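Local coordinates for protein DJ-1 homolog D (Arabidopsis thaliana, PDB 4OGG), which belongs to the DJ-1/PfpI family and carries two such domains, each of the glutaminase-I-like type, in tandem in a single chain, at residues Ile191-Cys202 with Leu218-Cys229. Numbering follows the deposited sequence.
Sequences ITGANKRILFLC and LQALGCQVDAVC
Phe200 packs its ring against Val225 and Leu218, on the face of the sheet that also carries Ile198 and Ala227. Its CE1 lies 3.5 Å from Val225 CG1, which approaches the ring obliquely, while Leu218 CD1 comes in at the ring edge, close to its plane, 3.8 Å from CE1. Leu218 CD1 also touches Ile198 CG2 at 4.0 Å, so one leucine from the last turn of helix 208-221 serves two strand residues. Farther along, Ala227 CB meets Cys202 SG.

The opposite face is polar at one end and apolar at the other. Arg197 and Gln224 run side by side, guanidinium and amide planes 26° apart, with Arg197 NH1 beside Gln224 CG. Past them, Arg197 NH2 and Asp226 OD2 form a long salt bridge of 3.6 Å; the carboxylate oxygen lies off the plane of the guanidinium, where no hydrogen is aimed at it, and the attraction is electrostatic alone. Firmer bonds fix both groups: Arg197 NE to Ser272 O, and Asp226 OD2 to Tyr273 OH. The bend at chi2 of Gln224 (56°) swings its amide toward Asp226, two residues on, and NE2 donates to Asp226 OD1 over 3.2 Å. Further on, Leu199 CD1 packs on Val228 CG2 at 3.8 Å.

Between the two backbones, six hydrogen bonds alternate from Gln224 N to Lys196 O through to Cys202 N to Val228 O, joining strands 197-201 and 224-228 in parallel, 21° apart. Before them, Gly222 ends the helix in a Schellman motif, and Ala194 and Ile191 pack against Leu221. Phe215 of the connecting helix meets Phe200 edge-to-face. Strand 197-201, helix 208-221 and strand 224-228 thus make a beta-alpha-beta crossover at one border of the second DJ-1/PfpI domain's central sheet.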
loop_
_atom_site.group_PDB
_atom_site.type_symbol
_atom_site.label_atom_id
_atom_site.label_comp_id
_atom_site.label_asym_id
_atom_site.label_seq_id
_atom_site.Cartn_x
_atom_site.Cartn_y
_atom_site.Cartn_z
ATOM N N ILE C 191 3.191 -28.810 31.654
ATOM C CA ILE C 191 2.961 -27.429 32.056
ATOM C C ILE C 191 2.318 -27.371 33.437
ATOM O O ILE C 191 1.331 -28.056 33.699
ATOM C CB ILE C 191 2.029 -26.710 31.054
ATOM C CG1 ILE C 191 2.614 -26.809 29.643
ATOM C CG2 ILE C 191 1.845 -25.252 31.465
ATOM C CD1 ILE C 191 1.665 -26.355 28.552
ATOM N N THR C 192 2.879 -26.546 34.313
ATOM C CA THR C 192 2.355 -26.398 35.664
ATOM C C THR C 192 2.212 -24.936 36.061
ATOM O O THR C 192 2.940 -24.076 35.562
ATOM C CB THR C 192 3.267 -27.087 36.699
ATOM O OG1 THR C 192 4.606 -26.605 36.553
ATOM C CG2 THR C 192 3.251 -28.595 36.507
ATOM N N GLY C 193 1.269 -24.674 36.964
ATOM C CA GLY C 193 1.032 -23.328 37.458
ATOM C C GLY C 193 0.445 -22.356 36.450
ATOM O O GLY C 193 0.565 -21.142 36.621
ATOM N N ALA C 194 -0.209 -22.883 35.417
ATOM C CA ALA C 194 -0.793 -22.046 34.371
ATOM C C ALA C 194 -2.215 -21.565 34.651
ATOM O O ALA C 194 -2.847 -20.952 33.789
ATOM C CB ALA C 194 -0.750 -22.786 33.037
ATOM N N ASN C 195 -2.725 -21.840 35.846
ATOM C CA ASN C 195 -4.068 -21.397 36.200
ATOM C C ASN C 195 -3.995 -19.928 36.613
ATOM O O ASN C 195 -4.063 -19.598 37.797
ATOM C CB ASN C 195 -4.627 -22.241 37.350
ATOM C CG ASN C 195 -6.049 -21.861 37.709
ATOM O OD1 ASN C 195 -6.901 -21.712 36.832
ATOM N ND2 ASN C 195 -6.318 -21.712 39.003
ATOM N N LYS C 196 -3.848 -19.053 35.624
ATOM C CA LYS C 196 -3.742 -17.621 35.871
ATOM C C LYS C 196 -4.616 -16.820 34.912
ATOM O O LYS C 196 -4.935 -17.277 33.815
ATOM C CB LYS C 196 -2.285 -17.170 35.712
ATOM C CG LYS C 196 -1.290 -17.879 36.617
ATOM C CD LYS C 196 -1.530 -17.556 38.085
ATOM C CE LYS C 196 -0.443 -18.151 38.966
ATOM N NZ LYS C 196 -0.356 -19.636 38.834
ATOM N N ARG C 197 -5.002 -15.622 35.337
ATOM C CA ARG C 197 -5.812 -14.729 34.516
ATOM C C ARG C 197 -4.940 -13.525 34.175
ATOM O O ARG C 197 -4.401 -12.868 35.068
ATOM C CB ARG C 197 -7.056 -14.274 35.280
ATOM C CG ARG C 197 -8.080 -15.372 35.502
ATOM C CD ARG C 197 -9.190 -14.909 36.432
ATOM N NE ARG C 197 -9.903 -13.741 35.919
ATOM C CZ ARG C 197 -10.672 -13.749 34.836
ATOM N NH1 ARG C 197 -10.835 -14.867 34.141
ATOM N NH2 ARG C 197 -11.288 -12.639 34.452
ATOM N N ILE C 198 -4.802 -13.243 32.883
ATOM C CA ILE C 198 -3.968 -12.136 32.430
ATOM C C ILE C 198 -4.769 -11.103 31.642
ATOM O O ILE C 198 -5.595 -11.459 30.801
ATOM C CB ILE C 198 -2.820 -12.655 31.532
ATOM C CG1 ILE C 198 -2.185 -13.900 32.161
ATOM C CG2 ILE C 198 -1.777 -11.565 31.332
ATOM C CD1 ILE C 198 -1.585 -13.674 33.527
ATOM N N LEU C 199 -4.519 -9.825 31.922
ATOM C CA LEU C 199 -5.200 -8.731 31.232
ATOM C C LEU C 199 -4.237 -7.986 30.312
ATOM O O LEU C 199 -3.136 -7.623 30.717
ATOM C CB LEU C 199 -5.787 -7.737 32.241
ATOM C CG LEU C 199 -6.432 -6.488 31.629
ATOM C CD1 LEU C 199 -7.661 -6.888 30.833
ATOM C CD2 LEU C 199 -6.810 -5.508 32.725
ATOM N N PHE C 200 -4.663 -7.764 29.072
ATOM C CA PHE C 200 -3.855 -7.051 28.085
ATOM C C PHE C 200 -4.461 -5.684 27.804
ATOM O O PHE C 200 -5.633 -5.590 27.450
ATOM C CB PHE C 200 -3.799 -7.830 26.768
ATOM C CG PHE C 200 -2.652 -8.789 26.671
ATOM C CD1 PHE C 200 -2.513 -9.830 27.583
ATOM C CD2 PHE C 200 -1.715 -8.658 25.651
ATOM C CE1 PHE C 200 -1.454 -10.731 27.477
ATOM C CE2 PHE C 200 -0.655 -9.552 25.536
ATOM C CZ PHE C 200 -0.523 -10.591 26.451
ATOM N N LEU C 201 -3.665 -4.631 27.966
ATOM C CA LEU C 201 -4.135 -3.277 27.688
ATOM C C LEU C 201 -3.828 -2.995 26.222
ATOM O O LEU C 201 -2.682 -2.728 25.859
ATOM C CB LEU C 201 -3.415 -2.269 28.584
ATOM C CG LEU C 201 -3.757 -2.369 30.072
ATOM C CD1 LEU C 201 -2.839 -1.475 30.885
ATOM C CD2 LEU C 201 -5.217 -1.975 30.270
ATOM N N CYS C 202 -4.860 -3.065 25.388
ATOM C CA CYS C 202 -4.714 -2.858 23.955
ATOM C C CYS C 202 -5.228 -1.511 23.468
ATOM O O CYS C 202 -5.848 -0.754 24.218
ATOM C CB CYS C 202 -5.440 -3.974 23.199
ATOM S SG CYS C 202 -4.898 -5.647 23.641
ATOM N N LEU C 218 0.806 -16.995 26.148
ATOM C CA LEU C 218 0.220 -17.213 27.466
ATOM C C LEU C 218 -1.011 -18.114 27.393
ATOM O O LEU C 218 -1.254 -18.915 28.298
ATOM C CB LEU C 218 -0.129 -15.867 28.115
ATOM C CG LEU C 218 1.086 -14.994 28.441
ATOM C CD1 LEU C 218 0.639 -13.600 28.862
ATOM C CD2 LEU C 218 1.907 -15.656 29.540
ATOM N N GLN C 219 -1.789 -17.990 26.322
ATOM C CA GLN C 219 -2.965 -18.837 26.158
ATOM C C GLN C 219 -2.528 -20.278 25.907
ATOM O O GLN C 219 -3.219 -21.221 26.294
ATOM C CB GLN C 219 -3.814 -18.381 24.971
ATOM C CG GLN C 219 -4.578 -17.086 25.185
ATOM C CD GLN C 219 -5.411 -16.723 23.976
ATOM O OE1 GLN C 219 -4.903 -16.676 22.854
ATOM N NE2 GLN C 219 -6.698 -16.462 24.193
ATOM N N ALA C 220 -1.385 -20.446 25.246
ATOM C CA ALA C 220 -0.879 -21.784 24.939
ATOM C C ALA C 220 -0.520 -22.553 26.207
ATOM O O ALA C 220 -0.603 -23.785 26.245
ATOM C CB ALA C 220 0.335 -21.689 24.033
ATOM N N LEU C 221 -0.114 -21.819 27.238
ATOM C CA LEU C 221 0.254 -22.420 28.513
ATOM C C LEU C 221 -0.999 -22.858 29.264
ATOM O O LEU C 221 -0.932 -23.704 30.154
ATOM C CB LEU C 221 1.045 -21.417 29.359
ATOM C CG LEU C 221 2.438 -21.034 28.851
ATOM C CD1 LEU C 221 2.941 -19.805 29.584
ATOM C CD2 LEU C 221 3.391 -22.203 29.040
ATOM N N GLY C 222 -2.139 -22.277 28.898
ATOM C CA GLY C 222 -3.390 -22.623 29.550
ATOM C C GLY C 222 -4.009 -21.476 30.330
ATOM O O GLY C 222 -5.046 -21.644 30.976
ATOM N N CYS C 223 -3.384 -20.306 30.264
ATOM C CA CYS C 223 -3.876 -19.129 30.977
ATOM C C CYS C 223 -5.118 -18.532 30.329
ATOM O O CYS C 223 -5.344 -18.680 29.126
ATOM C CB CYS C 223 -2.797 -18.039 31.021
ATOM S SG CYS C 223 -1.206 -18.518 31.724
ATOM N N GLN C 224 -5.932 -17.865 31.140
ATOM C CA GLN C 224 -7.118 -17.192 30.630
ATOM C C GLN C 224 -6.591 -15.794 30.340
ATOM O O GLN C 224 -6.126 -15.103 31.247
ATOM C CB GLN C 224 -8.215 -17.131 31.699
ATOM C CG GLN C 224 -9.432 -16.298 31.303
ATOM C CD GLN C 224 -10.069 -16.759 30.005
ATOM O OE1 GLN C 224 -10.359 -17.942 29.828
ATOM N NE2 GLN C 224 -10.301 -15.821 29.093
ATOM N N VAL C 225 -6.647 -15.382 29.078
ATOM C CA VAL C 225 -6.126 -14.075 28.699
ATOM C C VAL C 225 -7.188 -13.191 28.064
ATOM O O VAL C 225 -7.813 -13.571 27.075
ATOM C CB VAL C 225 -4.947 -14.230 27.709
ATOM C CG1 VAL C 225 -4.170 -12.929 27.613
ATOM C CG2 VAL C 225 -4.044 -15.373 28.159
ATOM N N ASP C 226 -7.384 -12.006 28.638
ATOM C CA ASP C 226 -8.371 -11.067 28.120
ATOM C C ASP C 226 -7.699 -9.827 27.542
ATOM O O ASP C 226 -6.645 -9.405 28.008
ATOM C CB ASP C 226 -9.348 -10.649 29.225
ATOM C CG ASP C 226 -10.099 -11.827 29.817
ATOM O OD1 ASP C 226 -10.619 -12.654 29.040
ATOM O OD2 ASP C 226 -10.175 -11.922 31.060
ATOM N N ALA C 227 -8.327 -9.248 26.526
ATOM C CA ALA C 227 -7.804 -8.055 25.874
ATOM C C ALA C 227 -8.873 -6.972 25.891
ATOM O O ALA C 227 -10.015 -7.214 25.498
ATOM C CB ALA C 227 -7.401 -8.380 24.438
ATOM N N VAL C 228 -8.501 -5.780 26.349
ATOM C CA VAL C 228 -9.444 -4.669 26.412
ATOM C C VAL C 228 -8.861 -3.384 25.838
ATOM O O VAL C 228 -7.644 -3.221 25.746
ATOM C CB VAL C 228 -9.883 -4.383 27.863
ATOM C CG1 VAL C 228 -10.490 -5.638 28.481
ATOM C CG2 VAL C 228 -8.693 -3.898 28.683
ATOM N N CYS C 229 -9.755 -2.476 25.460
ATOM C CA CYS C 229 -9.387 -1.179 24.907
ATOM C C CYS C 229 -10.512 -0.208 25.239
ATOM O O CYS C 229 -11.687 -0.543 25.107
ATOM C CB CYS C 229 -9.219 -1.266 23.386
ATOM S SG CYS C 229 -8.972 0.333 22.560
#